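Local structure of putative LacI-family transcriptional regulator (Bacteroides fragilis, 3GBV) at residues P109-G114 / C277-P282. The protein probably regulates transcription as a LacI-family DNA-binding protein, its periplasmic-binding-protein-type domain presumably sensing a small-molecule effector. Sequence-based numbering, arbitrary orientation.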
loop_
_atom_site.group_PDB
_atom_site.type_symbol
_atom_site.label_atom_id
_atom_site.label_comp_id
_atom_site.label_asym_id
_atom_site.label_seq_id
_atom_site.Cartn_x
_atom_site.Cartn_y
_atom_site.Cartn_z
ATOM N N PRO A 109 -10.477 24.945 3.030
ATOM C CA PRO A 109 -9.376 25.375 2.167
ATOM C C PRO A 109 -9.756 25.188 0.707
ATOM O O PRO A 109 -10.900 24.851 0.390
ATOM C CB PRO A 109 -8.272 24.420 2.557
ATOM C CG PRO A 109 -9.051 23.124 2.649
ATOM C CD PRO A 109 -10.286 23.539 3.439
ATOM N N LEU A 110 -8.782 25.395 -0.173
ATOM C CA LEU A 110 -8.989 25.210 -1.596
ATOM C C LEU A 110 -8.966 23.710 -1.828
ATOM O O LEU A 110 -9.742 23.186 -2.627
ATOM C CB LEU A 110 -7.859 25.857 -2.396
ATOM C CG LEU A 110 -7.718 25.387 -3.851
ATOM C CD1 LEU A 110 -8.894 25.883 -4.692
ATOM C CD2 LEU A 110 -6.410 25.911 -4.412
ATOM N N ALA A 111 -8.071 23.032 -1.106
ATOM C CA ALA A 111 -7.906 21.585 -1.214
ATOM C C ALA A 111 -7.251 20.980 0.034
ATOM O O ALA A 111 -6.526 21.662 0.768
ATOM C CB ALA A 111 -7.081 21.254 -2.445
ATOM N N PHE A 112 -7.510 19.693 0.255
ATOM C CA PHE A 112 -6.978 18.964 1.401
ATOM C C PHE A 112 -6.369 17.651 0.955
ATOM O O PHE A 112 -6.923 16.953 0.105
ATOM C CB PHE A 112 -8.085 18.666 2.420
ATOM C CG PHE A 112 -7.689 17.660 3.482
ATOM C CD1 PHE A 112 -6.818 18.010 4.506
ATOM C CD2 PHE A 112 -8.187 16.359 3.446
ATOM C CE1 PHE A 112 -6.446 17.079 5.482
ATOM C CE2 PHE A 112 -7.825 15.420 4.416
ATOM C CZ PHE A 112 -6.953 15.780 5.433
ATOM N N PHE A 113 -5.224 17.328 1.546
ATOM C CA PHE A 113 -4.507 16.096 1.255
ATOM C C PHE A 113 -4.164 15.480 2.594
ATOM O O PHE A 113 -3.443 16.079 3.406
ATOM C CB PHE A 113 -3.220 16.377 0.471
ATOM C CG PHE A 113 -3.455 16.826 -0.940
ATOM C CD1 PHE A 113 -3.667 15.899 -1.949
ATOM C CD2 PHE A 113 -3.500 18.182 -1.256
ATOM C CE1 PHE A 113 -3.926 16.310 -3.250
ATOM C CE2 PHE A 113 -3.759 18.603 -2.554
ATOM C CZ PHE A 113 -3.972 17.665 -3.552
ATOM N N GLY A 114 -4.697 14.285 2.816
ATOM C CA GLY A 114 -4.464 13.573 4.055
ATOM C C GLY A 114 -5.398 12.380 4.128
ATOM O O GLY A 114 -6.212 12.155 3.227
ATOM N N CYS A 277 -11.479 19.459 -3.788
ATOM C CA CYS A 277 -11.153 19.938 -2.458
ATOM C C CYS A 277 -10.634 18.820 -1.556
ATOM O O CYS A 277 -9.611 18.982 -0.901
ATOM C CB CYS A 277 -12.368 20.596 -1.807
ATOM S SG CYS A 277 -11.961 21.404 -0.237
ATOM N N THR A 278 -11.332 17.689 -1.524
ATOM C CA THR A 278 -10.907 16.583 -0.675
ATOM C C THR A 278 -10.141 15.502 -1.426
ATOM O O THR A 278 -10.635 14.917 -2.390
ATOM C CB THR A 278 -12.106 15.923 0.029
ATOM O OG1 THR A 278 -12.981 15.352 -0.954
ATOM C CG2 THR A 278 -12.865 16.953 0.854
ATOM N N ASN A 279 -8.921 15.253 -0.963
ATOM C CA ASN A 279 -8.049 14.244 -1.542
ATOM C C ASN A 279 -7.599 13.326 -0.410
ATOM O O ASN A 279 -6.578 13.565 0.244
ATOM C CB ASN A 279 -6.856 14.922 -2.201
ATOM C CG ASN A 279 -7.279 15.855 -3.306
ATOM O OD1 ASN A 279 -7.456 15.437 -4.449
ATOM N ND2 ASN A 279 -7.481 17.126 -2.966
ATOM N N TYR A 280 -8.402 12.298 -0.162
ATOM C CA TYR A 280 -8.108 11.346 0.886
ATOM C C TYR A 280 -7.001 10.413 0.429
ATOM O O TYR A 280 -7.115 9.747 -0.593
ATOM C CB TYR A 280 -9.374 10.561 1.261
ATOM C CG TYR A 280 -10.369 11.367 2.080
ATOM C CD1 TYR A 280 -9.956 12.069 3.217
ATOM C CD2 TYR A 280 -11.722 11.401 1.740
ATOM C CE1 TYR A 280 -10.862 12.778 3.996
ATOM C CE2 TYR A 280 -12.645 12.108 2.513
ATOM C CZ TYR A 280 -12.209 12.792 3.639
ATOM O OH TYR A 280 -13.117 13.473 4.419
HETATM N N MSE A 281 -5.914 10.392 1.187
HETATM C CA MSE A 281 -4.764 9.548 0.871
HETATM C C MSE A 281 -5.041 8.107 1.303
HETATM O O MSE A 281 -5.924 7.859 2.117
HETATM C CB MSE A 281 -3.523 10.084 1.587
HETATM C CG MSE A 281 -3.220 11.541 1.239
HETATM SE SE MSE A 281 -2.926 11.643 -0.716
HETATM C CE MSE A 281 -1.199 10.753 -0.976
ATOM N N PRO A 282 -4.287 7.141 0.764
ATOM C CA PRO A 282 -4.509 5.741 1.139
ATOM C C PRO A 282 -4.114 5.391 2.570
ATOM O O PRO A 282 -3.327 6.098 3.204
ATOM C CB PRO A 282 -3.680 4.974 0.110
ATOM C CG PRO A 282 -2.548 5.898 -0.155
ATOM C CD PRO A 282 -3.216 7.254 -0.241
#
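Phe113 and Asn279 stack flat against each other where strand 278-280 runs parallel to strand 111-114 and closes one edge of the six-stranded parallel sheet, in the two-lobed periplasmic-binding-protein fold expected of a LacI-type regulator. From the backbone outward, Asn279 tracks the Phe113 ring, its CB sitting 3.3 Å from CD1 of Phe113. CG, anti to the carbonyl carbon (chi1 -60°), is thereby set beside the backbone N, which lets N and ND2 both reach Phe112 O; it lies 3.4 Å from CE1 of Phe113, and the amide plane is turned only 12° from the ring. At the tip, OD1 stays near CE1 of Phe113, while ND2 rests over the ring face, offset toward its rim. That same ND2 donates to Phe112 O at 3.1 Å and also to Ala276 O, so two carbonyls fix the amide's rotation. Phe112 O takes a second bond, from Asn279 N, which arrives from the opposite face of the carbonyl plane. Further along, Gly114 N donates a hydrogen bond to Asn279 O. Helix 254-270, through Asn260 and Thr264, covers the Phe113/Asn279 face; on the opposite face, Phe112 CE2 meets Tyr280 CE1 at 4.0 Å. The pairing finishes at Gly114 O, which accepts from Met281 N at 2.7 Å, with the donor well above the carbonyl plane.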